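Local coordinates for protein putative TRAP PERIPLASMIC SOLUTE BINDING PROTEIN (PDB 4PBQ) that probably serves as the periplasmic solute-binding component of a TRAP transporter and holds L-gulonate in its ligand pocket, at residues 30-35 with 142-147. Sequence-based numbering, arbitrary orientation.
Sequences GHYNSD and GMNGFR. With 2UF (L-gulonate), chain D.
Asn33 and Asn144 reach for each other from opposite directions in a buried contact, and the one hydrogen bond between the loop 30-35 and the strand 142-147 joins their amides, which are strongly turned against each other. Asn33 ND2 gives it to Asn144 OD1 over 3.2 Å, but the N-H bends to 124°, which makes it a weak bond. The other end of the Asn144 amide faces Tyr32: ND2 lies 3.1 Å from Tyr32 OH, close but too poorly angled for a hydrogen bond.

The sugar acid meets both segments, most firmly at Arg147. Tyr32 OH comes within 2.8 Å of O3 of L-gulonate. On the strand side, the Arg147 chain bends at chi3 (79°) and brings its guanidinium edge-on to the ligand. NH1 donates to the hydroxyl O5 over 2.9 Å and nearly straight (163°), while NH2 takes the carboxylate oxygen O6B at 3.0 Å. A salt bridge from NE to Glu206 and a hydrogen bond from NH1 to Ser232 OG also hold the guanidinium and limit its rotation. Asn144 and Gly145 together face Ser232 as a classic beta bulge in strand 136-151.

Tyr32 thus meets the O3 hydroxyl, and Arg147 grips O5 and the carboxylate oxygen O6B. With so little direct bonding between loop and strand, the bound ligand probably acts as a bridge between them, and Arg147 probably offsets its negative charge together with Arg167.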
loop_
_atom_site.group_PDB
_atom_site.type_symbol
_atom_site.label_atom_id
_atom_site.label_comp_id
_atom_site.label_asym_id
_atom_site.label_seq_id
_atom_site.Cartn_x
_atom_site.Cartn_y
_atom_site.Cartn_z
ATOM N N GLY A 30 1.668 -3.549 -14.222
ATOM C CA GLY A 30 2.883 -3.523 -13.432
ATOM C C GLY A 30 2.631 -3.282 -11.955
ATOM O O GLY A 30 1.716 -2.569 -11.603
ATOM N N HIS A 31 3.425 -3.923 -11.111
ATOM C CA HIS A 31 3.366 -3.652 -9.678
ATOM C C HIS A 31 4.717 -3.914 -9.026
ATOM O O HIS A 31 5.643 -4.436 -9.663
ATOM C CB HIS A 31 2.230 -4.428 -9.014
ATOM C CG HIS A 31 2.430 -5.902 -8.973
ATOM N ND1 HIS A 31 3.003 -6.554 -7.903
ATOM C CD2 HIS A 31 2.095 -6.861 -9.870
ATOM C CE1 HIS A 31 3.008 -7.854 -8.141
ATOM N NE2 HIS A 31 2.468 -8.060 -9.328
ATOM N N TYR A 32 4.831 -3.528 -7.751
ATOM C CA TYR A 32 6.093 -3.614 -7.025
ATOM C C TYR A 32 6.298 -4.825 -6.116
ATOM O O TYR A 32 7.414 -5.056 -5.625
ATOM C CB TYR A 32 6.296 -2.342 -6.192
ATOM C CG TYR A 32 5.408 -2.081 -4.991
ATOM C CD1 TYR A 32 5.599 -2.765 -3.796
ATOM C CD2 TYR A 32 4.439 -1.073 -5.021
ATOM C CE1 TYR A 32 4.841 -2.476 -2.677
ATOM C CE2 TYR A 32 3.672 -0.780 -3.887
ATOM C CZ TYR A 32 3.883 -1.482 -2.731
ATOM O OH TYR A 32 3.131 -1.180 -1.605
ATOM N N ASN A 33 5.222 -5.561 -5.863
ATOM C CA ASN A 33 5.279 -6.762 -5.047
ATOM C C ASN A 33 5.870 -7.989 -5.776
ATOM O O ASN A 33 6.037 -7.983 -6.996
ATOM C CB ASN A 33 3.891 -7.050 -4.439
ATOM C CG ASN A 33 3.638 -6.248 -3.153
ATOM O OD1 ASN A 33 4.473 -6.227 -2.254
ATOM N ND2 ASN A 33 2.499 -5.619 -3.068
ATOM N N SER A 34 6.227 -9.014 -4.994
ATOM C CA SER A 34 6.742 -10.275 -5.491
ATOM C C SER A 34 5.691 -11.056 -6.268
ATOM O O SER A 34 4.498 -10.863 -6.077
ATOM C CB SER A 34 7.187 -11.114 -4.285
ATOM O OG SER A 34 7.334 -12.453 -4.596
ATOM N N ASP A 35 6.145 -11.967 -7.120
ATOM C CA ASP A 35 5.202 -12.848 -7.806
ATOM C C ASP A 35 4.521 -13.868 -6.915
ATOM O O ASP A 35 3.617 -14.581 -7.372
ATOM C CB ASP A 35 5.843 -13.495 -9.020
ATOM C CG ASP A 35 6.950 -14.493 -8.684
ATOM O OD1 ASP A 35 7.261 -14.763 -7.518
ATOM O OD2 ASP A 35 7.512 -15.042 -9.641
ATOM N N GLY A 142 -7.382 -3.231 -2.870
ATOM C CA GLY A 142 -6.867 -4.428 -2.244
ATOM C C GLY A 142 -5.997 -4.097 -1.048
ATOM O O GLY A 142 -5.804 -2.933 -0.701
HETATM N N MSE A 143 -5.415 -5.130 -0.460
HETATM C CA MSE A 143 -4.647 -5.000 0.771
HETATM C C MSE A 143 -3.166 -5.305 0.576
HETATM O O MSE A 143 -2.782 -6.331 0.014
HETATM C CB MSE A 143 -5.253 -5.939 1.839
HETATM C CG MSE A 143 -4.386 -6.175 3.045
HETATM SE SE MSE A 143 -5.152 -7.378 4.384
HETATM C CE MSE A 143 -3.527 -8.059 5.138
ATOM N N ASN A 144 -2.320 -4.375 1.023
ATOM C CA ASN A 144 -0.937 -4.701 1.287
ATOM C C ASN A 144 -0.749 -4.914 2.796
ATOM O O ASN A 144 -0.087 -5.851 3.218
ATOM C CB ASN A 144 -0.006 -3.628 0.712
ATOM C CG ASN A 144 0.119 -3.736 -0.786
ATOM O OD1 ASN A 144 -0.003 -4.820 -1.327
ATOM N ND2 ASN A 144 0.347 -2.625 -1.458
ATOM N N GLY A 145 -1.368 -4.047 3.607
ATOM C CA GLY A 145 -1.518 -4.324 5.016
ATOM C C GLY A 145 -1.025 -3.228 5.942
ATOM O O GLY A 145 -0.522 -2.180 5.488
ATOM N N PHE A 146 -1.190 -3.470 7.237
ATOM C CA PHE A 146 -0.595 -2.567 8.216
ATOM C C PHE A 146 0.902 -2.596 8.147
ATOM O O PHE A 146 1.519 -3.646 8.003
ATOM C CB PHE A 146 -1.057 -2.920 9.607
ATOM C CG PHE A 146 -2.479 -2.521 9.883
ATOM C CD1 PHE A 146 -2.790 -1.231 10.286
ATOM C CD2 PHE A 146 -3.497 -3.437 9.729
ATOM C CE1 PHE A 146 -4.096 -0.865 10.539
ATOM C CE2 PHE A 146 -4.820 -3.091 9.974
ATOM C CZ PHE A 146 -5.132 -1.812 10.380
ATOM N N ARG A 147 1.500 -1.425 8.339
ATOM C CA ARG A 147 2.939 -1.318 8.272
ATOM C C ARG A 147 3.600 -1.509 9.645
ATOM O O ARG A 147 3.105 -1.025 10.664
ATOM C CB ARG A 147 3.323 0.044 7.673
ATOM C CG ARG A 147 2.734 0.253 6.281
ATOM C CD ARG A 147 2.992 1.596 5.743
ATOM N NE ARG A 147 4.327 1.809 5.185
ATOM C CZ ARG A 147 4.661 1.595 3.921
ATOM N NH1 ARG A 147 3.752 1.159 3.055
ATOM N NH2 ARG A 147 5.881 1.851 3.516
HETATM O O6A 2UF D . 7.803 1.706 -1.187
HETATM C C6 2UF D . 7.063 1.507 -0.214
HETATM O O6B 2UF D . 7.433 1.396 0.965
HETATM C C5 2UF D . 5.560 1.329 -0.513
HETATM O O5 2UF D . 5.000 0.502 0.483
HETATM C C4 2UF D . 4.836 2.694 -0.524
HETATM O O4 2UF D . 5.319 3.492 -1.617
HETATM C C3 2UF D . 3.311 2.477 -0.634
HETATM O O3 2UF D . 2.947 1.569 -1.730
HETATM C C2 2UF D . 2.567 3.808 -0.836
HETATM O O2 2UF D . 1.211 3.507 -0.570
HETATM C C1 2UF D . 3.017 4.889 0.195
HETATM O O1 2UF D . 2.155 6.027 0.030
#